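Local coordinates for protein alpha-11 giardin (Giardia intestinalis, PDB 2II2) that binds calcium and, as an annexin, probably phospholipid membranes, and is thought to take part in parasite attachment and in organising the cytoskeleton of the ventral disk, at residues A15-K20 with K58-G63; D67-G72 with C302-K307; N248-Y253 with A293-F298. All blocks are in the same frame, centred on the assembly; numbering follows the deposited sequence.

Contact 1: A15-K20 with K58-G63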
# COMPACT_ATOMS: atom_id res chain seq x y z
N ALA A 15 -19.23 22.34 -7.91
CA ALA A 15 -18.87 23.68 -7.48
C ALA A 15 -17.62 23.70 -6.58
O ALA A 15 -16.78 24.62 -6.68
CB ALA A 15 -20.04 24.35 -6.78
N ILE A 16 -17.53 22.73 -5.67
CA ILE A 16 -16.33 22.60 -4.83
C ILE A 16 -15.08 22.46 -5.70
O ILE A 16 -14.05 23.11 -5.46
CB ILE A 16 -16.47 21.38 -3.90
CG1 ILE A 16 -17.47 21.67 -2.78
CG2 ILE A 16 -15.14 20.98 -3.29
CD1 ILE A 16 -17.88 20.45 -1.98
N LEU A 17 -15.18 21.60 -6.71
CA LEU A 17 -14.05 21.37 -7.58
C LEU A 17 -13.69 22.60 -8.42
O LEU A 17 -12.49 22.97 -8.53
CB LEU A 17 -14.30 20.11 -8.43
CG LEU A 17 -14.29 18.79 -7.65
CD1 LEU A 17 -14.80 17.64 -8.53
CD2 LEU A 17 -12.92 18.45 -7.07
N GLU A 18 -14.73 23.26 -8.95
CA GLU A 18 -14.49 24.47 -9.73
C GLU A 18 -13.86 25.59 -8.90
O GLU A 18 -13.14 26.42 -9.45
CB GLU A 18 -15.78 24.93 -10.43
CG GLU A 18 -16.17 23.95 -11.53
CD GLU A 18 -17.60 24.11 -12.03
OE1 GLU A 18 -18.43 24.76 -11.37
OE2 GLU A 18 -17.87 23.57 -13.12
N ALA A 19 -14.13 25.60 -7.60
CA ALA A 19 -13.54 26.59 -6.69
C ALA A 19 -12.16 26.15 -6.19
O ALA A 19 -11.48 26.92 -5.47
CB ALA A 19 -14.46 26.85 -5.51
N LYS A 20 -11.73 24.93 -6.54
CA LYS A 20 -10.51 24.33 -6.03
C LYS A 20 -10.52 24.33 -4.50
O LYS A 20 -9.47 24.51 -3.86
CB LYS A 20 -9.27 25.02 -6.60
CG LYS A 20 -9.30 25.18 -8.11
CD LYS A 20 -8.00 25.74 -8.63
CE LYS A 20 -8.10 26.10 -10.11
NZ LYS A 20 -8.45 24.93 -10.98
N LYS A 58 -8.31 17.55 -13.02
CA LYS A 58 -8.23 18.78 -13.80
C LYS A 58 -8.37 20.01 -12.91
O LYS A 58 -7.79 21.05 -13.19
CB LYS A 58 -9.30 18.79 -14.90
CG LYS A 58 -9.12 19.89 -15.95
CD LYS A 58 -10.31 19.97 -16.91
CE LYS A 58 -10.20 21.11 -17.91
NZ LYS A 58 -10.05 22.47 -17.30
N CYS A 59 -9.16 19.88 -11.85
CA CYS A 59 -9.45 21.00 -10.96
C CYS A 59 -8.43 21.17 -9.84
O CYS A 59 -8.14 22.30 -9.43
CB CYS A 59 -10.84 20.80 -10.35
SG CYS A 59 -12.19 21.02 -11.52
N ILE A 60 -7.95 20.05 -9.31
CA ILE A 60 -7.08 20.01 -8.14
C ILE A 60 -5.62 19.87 -8.57
O ILE A 60 -5.26 18.94 -9.28
CB ILE A 60 -7.47 18.85 -7.21
CG1 ILE A 60 -8.91 18.98 -6.72
CG2 ILE A 60 -6.51 18.72 -6.02
CD1 ILE A 60 -9.26 20.30 -6.02
N LYS A 61 -4.77 20.79 -8.11
CA LYS A 61 -3.38 20.81 -8.56
C LYS A 61 -2.66 19.55 -8.12
O LYS A 61 -2.93 19.00 -7.06
CB LYS A 61 -2.65 22.06 -8.09
CG LYS A 61 -3.19 23.29 -8.79
CD LYS A 61 -2.46 24.54 -8.40
CE LYS A 61 -3.10 25.77 -9.05
NZ LYS A 61 -4.53 25.89 -8.75
N ASN A 62 -1.75 19.09 -8.98
CA ASN A 62 -1.14 17.77 -8.82
C ASN A 62 -0.24 17.69 -7.59
O ASN A 62 0.34 18.70 -7.14
CB ASN A 62 -0.38 17.39 -10.09
CG ASN A 62 0.98 18.05 -10.18
OD1 ASN A 62 1.97 17.54 -9.64
ND2 ASN A 62 1.06 19.19 -10.87
N GLY A 63 -0.17 16.49 -7.02
CA GLY A 63 0.59 16.30 -5.79
C GLY A 63 -0.07 15.27 -4.92
O GLY A 63 -1.00 14.59 -5.35
O HOH W 1 -5.78 24.11 -11.00
O HOH W 2 -8.70 23.80 -13.53

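Contact 2: D67-G72 with C302-K307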
# COMPACT_ATOMS: atom_id res chain seq x y z
N ASP A 67 -3.40 12.95 -5.28
CA ASP A 67 -3.20 11.51 -5.33
C ASP A 67 -4.15 10.79 -4.38
O ASP A 67 -4.76 9.81 -4.75
CB ASP A 67 -1.79 11.11 -4.90
CG ASP A 67 -0.73 11.39 -5.93
OD1 ASP A 67 -1.05 11.69 -7.10
OD2 ASP A 67 0.46 11.32 -5.54
N VAL A 68 -4.22 11.24 -3.13
CA VAL A 68 -5.05 10.54 -2.15
C VAL A 68 -6.52 10.61 -2.54
O VAL A 68 -7.28 9.65 -2.39
CB VAL A 68 -4.78 11.00 -0.69
CG1 VAL A 68 -5.38 12.37 -0.40
CG2 VAL A 68 -5.34 9.96 0.27
N MET A 69 -6.93 11.75 -3.08
CA MET A 69 -8.31 11.91 -3.52
C MET A 69 -8.64 11.07 -4.77
O MET A 69 -9.70 10.40 -4.85
CB MET A 69 -8.61 13.39 -3.79
CG MET A 69 -8.91 14.20 -2.57
SD MET A 69 -10.48 13.64 -1.87
CE MET A 69 -10.56 14.59 -0.34
N ALA A 70 -7.73 11.10 -5.75
CA ALA A 70 -7.96 10.34 -6.98
C ALA A 70 -7.94 8.84 -6.75
O ALA A 70 -8.72 8.13 -7.37
CB ALA A 70 -6.96 10.73 -8.06
N LEU A 71 -7.04 8.38 -5.88
CA LEU A 71 -7.02 6.97 -5.53
C LEU A 71 -8.22 6.60 -4.66
O LEU A 71 -8.90 5.59 -4.92
CB LEU A 71 -5.71 6.60 -4.83
CG LEU A 71 -4.43 6.62 -5.66
CD1 LEU A 71 -3.24 6.35 -4.77
CD2 LEU A 71 -4.47 5.62 -6.84
N GLY A 72 -8.49 7.42 -3.65
CA GLY A 72 -9.56 7.12 -2.70
C GLY A 72 -10.95 7.12 -3.35
O GLY A 72 -11.81 6.32 -2.98
N CYS A 302 -6.09 12.76 4.86
CA CYS A 302 -5.61 11.50 5.42
C CYS A 302 -6.42 11.12 6.66
O CYS A 302 -6.89 9.99 6.77
CB CYS A 302 -4.12 11.66 5.74
SG CYS A 302 -3.33 10.16 6.35
N LEU A 303 -6.59 12.05 7.59
CA LEU A 303 -7.42 11.78 8.78
C LEU A 303 -8.85 11.36 8.41
O LEU A 303 -9.43 10.42 8.98
CB LEU A 303 -7.43 12.99 9.69
CG LEU A 303 -6.11 13.34 10.39
CD1 LEU A 303 -6.26 14.72 11.01
CD2 LEU A 303 -5.68 12.32 11.45
N MET A 304 -9.42 12.08 7.45
CA MET A 304 -10.76 11.75 6.98
C MET A 304 -10.82 10.34 6.43
O MET A 304 -11.73 9.58 6.79
CB MET A 304 -11.26 12.81 5.98
CG MET A 304 -12.64 12.56 5.40
SD MET A 304 -12.69 11.36 4.03
CE MET A 304 -11.66 12.20 2.81
N PHE A 305 -9.89 9.98 5.54
CA PHE A 305 -9.98 8.66 4.94
C PHE A 305 -9.80 7.53 5.96
O PHE A 305 -10.38 6.45 5.81
CB PHE A 305 -8.99 8.51 3.79
CG PHE A 305 -9.47 9.05 2.47
CD1 PHE A 305 -8.74 10.03 1.79
CD2 PHE A 305 -10.61 8.54 1.86
CE1 PHE A 305 -9.17 10.52 0.56
CE2 PHE A 305 -11.08 9.02 0.64
CZ PHE A 305 -10.33 10.02 -0.03
N TRP A 306 -9.02 7.78 7.01
CA TRP A 306 -8.79 6.76 8.03
C TRP A 306 -9.79 6.83 9.16
O TRP A 306 -9.71 6.03 10.09
CB TRP A 306 -7.37 6.90 8.60
CG TRP A 306 -6.33 6.38 7.70
CD1 TRP A 306 -5.40 7.10 6.99
CD2 TRP A 306 -6.09 5.00 7.40
NE1 TRP A 306 -4.61 6.24 6.26
CE2 TRP A 306 -5.03 4.95 6.48
CE3 TRP A 306 -6.68 3.81 7.82
CZ2 TRP A 306 -4.53 3.74 5.98
CZ3 TRP A 306 -6.19 2.61 7.32
CH2 TRP A 306 -5.15 2.59 6.40
N LYS A 307 -10.75 7.76 9.09
CA LYS A 307 -11.77 7.88 10.16
C LYS A 307 -11.12 8.20 11.50
O LYS A 307 -11.54 7.69 12.56
CB LYS A 307 -12.72 6.67 10.23
CG LYS A 307 -13.54 6.53 8.98
CD LYS A 307 -14.63 5.49 9.14
CE LYS A 307 -15.51 5.46 7.91
NZ LYS A 307 -16.51 4.36 8.01

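Contact 3: N248-Y253 with A293-F298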
# COMPACT_ATOMS: atom_id res chain seq x y z
N ASN A 248 12.36 12.68 3.58
CA ASN A 248 12.04 13.46 2.40
C ASN A 248 10.53 13.63 2.30
O ASN A 248 9.79 12.63 2.16
CB ASN A 248 12.52 12.71 1.16
CG ASN A 248 12.29 13.52 -0.08
OD1 ASN A 248 11.24 13.43 -0.69
ND2 ASN A 248 13.22 14.42 -0.39
N ASP A 249 10.07 14.88 2.39
CA ASP A 249 8.62 15.10 2.38
C ASP A 249 7.93 14.62 1.11
O ASP A 249 6.85 14.04 1.16
CB ASP A 249 8.27 16.58 2.58
CG ASP A 249 8.25 17.02 4.04
OD1 ASP A 249 8.49 16.19 4.95
OD2 ASP A 249 7.93 18.21 4.28
N ASP A 250 8.54 14.85 -0.04
CA ASP A 250 7.88 14.44 -1.27
C ASP A 250 7.60 12.95 -1.23
O ASP A 250 6.47 12.47 -1.53
CB ASP A 250 8.73 14.79 -2.49
CG ASP A 250 8.70 16.26 -2.82
OD1 ASP A 250 7.94 17.03 -2.22
OD2 ASP A 250 9.47 16.65 -3.71
N MET A 251 8.61 12.19 -0.80
CA MET A 251 8.42 10.73 -0.71
C MET A 251 7.45 10.32 0.41
O MET A 251 6.60 9.45 0.21
CB MET A 251 9.76 10.02 -0.52
CG MET A 251 10.70 10.24 -1.70
SD MET A 251 12.31 9.45 -1.47
CE MET A 251 11.83 7.70 -1.44
N ALA A 252 7.60 10.93 1.58
CA ALA A 252 6.74 10.55 2.71
C ALA A 252 5.27 10.79 2.35
O ALA A 252 4.41 9.95 2.63
CB ALA A 252 7.10 11.37 3.91
N TYR A 253 4.97 11.94 1.74
CA TYR A 253 3.59 12.26 1.43
C TYR A 253 3.07 11.42 0.28
O TYR A 253 1.91 10.98 0.30
CB TYR A 253 3.44 13.75 1.07
CG TYR A 253 3.44 14.70 2.24
CD1 TYR A 253 4.62 14.93 2.98
CD2 TYR A 253 2.28 15.43 2.58
CE1 TYR A 253 4.64 15.83 4.04
CE2 TYR A 253 2.31 16.35 3.65
CZ TYR A 253 3.49 16.55 4.35
OH TYR A 253 3.52 17.43 5.40
N ALA A 293 1.76 24.09 -1.21
CA ALA A 293 0.37 24.10 -1.66
C ALA A 293 -0.22 22.70 -1.90
O ALA A 293 -1.36 22.43 -1.51
CB ALA A 293 0.22 24.97 -2.92
N ASN A 294 0.56 21.82 -2.52
CA ASN A 294 0.03 20.50 -2.88
C ASN A 294 0.07 19.50 -1.73
O ASN A 294 -0.31 18.34 -1.91
CB ASN A 294 0.66 19.91 -4.14
CG ASN A 294 2.12 19.52 -3.97
OD1 ASN A 294 2.70 19.62 -2.88
ND2 ASN A 294 2.73 19.06 -5.07
N LYS A 295 0.53 19.98 -0.57
CA LYS A 295 0.57 19.16 0.64
C LYS A 295 -0.26 19.69 1.78
O LYS A 295 -0.56 18.95 2.71
CB LYS A 295 2.02 18.98 1.13
CG LYS A 295 2.83 18.14 0.17
CD LYS A 295 4.29 18.11 0.55
CE LYS A 295 5.16 17.48 -0.52
NZ LYS A 295 5.15 18.30 -1.78
N VAL A 296 -0.59 20.99 1.77
CA VAL A 296 -1.16 21.62 2.96
C VAL A 296 -2.44 20.95 3.47
O VAL A 296 -2.65 20.88 4.70
CB VAL A 296 -1.35 23.13 2.76
CG1 VAL A 296 -2.39 23.41 1.71
CG2 VAL A 296 -1.73 23.79 4.09
N ASN A 297 -3.27 20.45 2.56
CA ASN A 297 -4.52 19.80 2.96
C ASN A 297 -4.46 18.29 3.04
O ASN A 297 -5.47 17.63 3.31
CB ASN A 297 -5.68 20.26 2.07
CG ASN A 297 -5.95 21.74 2.25
OD1 ASN A 297 -6.26 22.18 3.36
ND2 ASN A 297 -5.84 22.50 1.19
N PHE A 298 -3.28 17.72 2.80
CA PHE A 298 -3.12 16.27 2.83
C PHE A 298 -3.46 15.70 4.20
O PHE A 298 -4.15 14.68 4.30
CB PHE A 298 -1.70 15.82 2.43
CG PHE A 298 -1.52 14.34 2.60
CD1 PHE A 298 -2.17 13.44 1.74
CD2 PHE A 298 -0.84 13.83 3.69
CE1 PHE A 298 -2.09 12.09 1.93
CE2 PHE A 298 -0.76 12.45 3.90
CZ PHE A 298 -1.40 11.59 3.02

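Contact 1: A15-K20 with K58-G63
Lys20 reaches from the end of helix 9-18 to the carbonyl oxygen of Cys59, at the end of helix 52-59, and its whole side chain runs past that oxygen. Lys20 CB lies at the limit of contact, 4.1 Å from Cys59 O. Lys20 CG is 3.4 Å from Cys59 O. Lys20 CD lies 3.5 Å from Lys61 NZ and equally far from Cys59 O. CE stays near both, a little farther from each. The chain is extended up to CE and bends only at its last torsion (chi4 -59°). After that bend Lys20 NZ donates a hydrogen bond to Cys59 O at 3.1 Å. The donor stands 18° out of the carbonyl plane. Water 1 accepts from Lys20 NZ and from Lys61 NZ, so it bridges two like charges and probably softens their repulsion. Water 2 takes a weak bond from Lys20 NZ and donates to Lys58 O.

Lys20 closes helix 9-18 with a Schellman motif, its phi being positive. Helix 52-59 also ends here, at Ile60, a calcium-binding residue in a crystal structure of this protein; no calcium is bound in the present model. The contact thus joins two helix ends of an annexin fold at the turn that carries Ile60 of the calcium site.

Nearer the core, Cys59 CB lies 3.3 Å from the backbone Leu17 O. The rest is apolar: Cys59 SG packs against Leu17 CB, and Leu17 CD2 meets Ile60 CG1 at 4.1 Å, with the two side chains roughly perpendicular. Leu17 also rests on Phe52, Phe55 and Leu56 of helix 52-59, while Ile60 turns to Tyr65 and Glu66.

Contact 2: D67-G72 with C302-K307
The ring of Phe305 reaches across to helix 67-72, and Met304 CE lies over the centre of one face, 3.6 Å above the plane. Val68 O, Met69 SD and Gly72 CA approach the ring obliquely. Val68 CG2 touches Phe305 CD1 at 3.7 Å, and the two side chains lie alongside, pointing opposite ways. Val68 O is 3.6 Å from Phe305 CE1. This carbonyl is already bonded to Gly72 N within its own helix. Met69 SD makes a Met-aromatic contact, 5.2 Å from the centroid of the Phe305 ring and 70° off the normal.

Gly72, with no side chain, lets the ring come close to its backbone: Gly72 CA is 4.0 Å from Phe305 CZ. The helix segments run nearly parallel, at 25°, with their axes 11.2 Å apart at closest approach. This is helix packing of the all-helical annexin fold. It brings helix 64-73, from early in the chain, against the C-terminal helix 298-306. Lys307 then ends that helix in a Schellman motif.

The two methionines also meet directly, Met69 CE to Met304 CE at 4.1 Å, one chain set nearly square to the other. Met304 starts with CG anti to its backbone nitrogen (chi1 179°), then folds at chi2 and chi3, which brings CE back over the neighbouring ring. Both methionines also touch Val26 and Thr29 of helix 22-29. Val68 and Phe305 share Thr260 of helix 249-263.

Contact 3: N248-Y253 with A293-F298
Residues 249-253 form the first turn of helix 249-263. Residues 293-297 are the loop before helix 298-306, and Phe298 begins that helix. Asn248 is the N-cap of helix 249-263; Asn248 OD1 accepts from Met251 N at 2.9 Å, in the carbonyl plane. The backbones come nearest at Tyr253 and Lys295, whose CA atoms are 7.6 Å apart.

Lys295 spans this gap along the Tyr253 ring. CB and CG pass over the CE2 and CD2 side. Lys295 CD sits over the middle of the face, 3.8 Å from the centroid of the Tyr253 ring, as a CH-pi contact. The chain is extended until its last torsion (chi4 65°), and the ammonium group stands farther out from the ring face, where any cation-pi attraction is weak. Lys295 NZ forms a salt bridge with Glu292 OE1. Beside it, Lys295 NZ forms another with Asp250 OD1 at 3.1 Å, meeting that oxygen nearly along its C-O axis. Asn294 OD1 accepts from Lys295 NZ at 3.0 Å. Three oxygens thus hold the ammonium group, two of them from carboxylates, which probably favours its charged form.

Phe298 packs beside the tyrosine, Phe298 CD2 to Tyr253 CD2 at 3.7 Å, with the planes inclined at 57°. Both rings meet Phe288 edge-to-face. Tyr253 OH bonds to Ser290 N, and Asp249 pairs with Arg287. The contact joins the capped start of one helix to the loop before the last helix, within the C-terminal annexin domain of this giardin.

In the fold
The three contacts lie on the same side of the chain's centre. Contacts 1 and 2 have centres about 15 Å apart and follow each other along the chain, through helices 52-59 and 64-73. Ile60 and Glu66, which bind calcium in another crystal structure of this protein, belong to this stretch. Ile60 lies in contact 1, and the Met69 side chain in contact 2 is about 6 Å from each of their side chains. Contact 3 is about 17 Å from contact 1, centre to centre, yet Asn294 ND2 probably bonds to Asn62 O at 3.2 Å. It touches contact 2 where Val68 CB meets Phe298 CE1 at 3.9 Å. The chain's C-terminal end thereby packs against its N-terminal part.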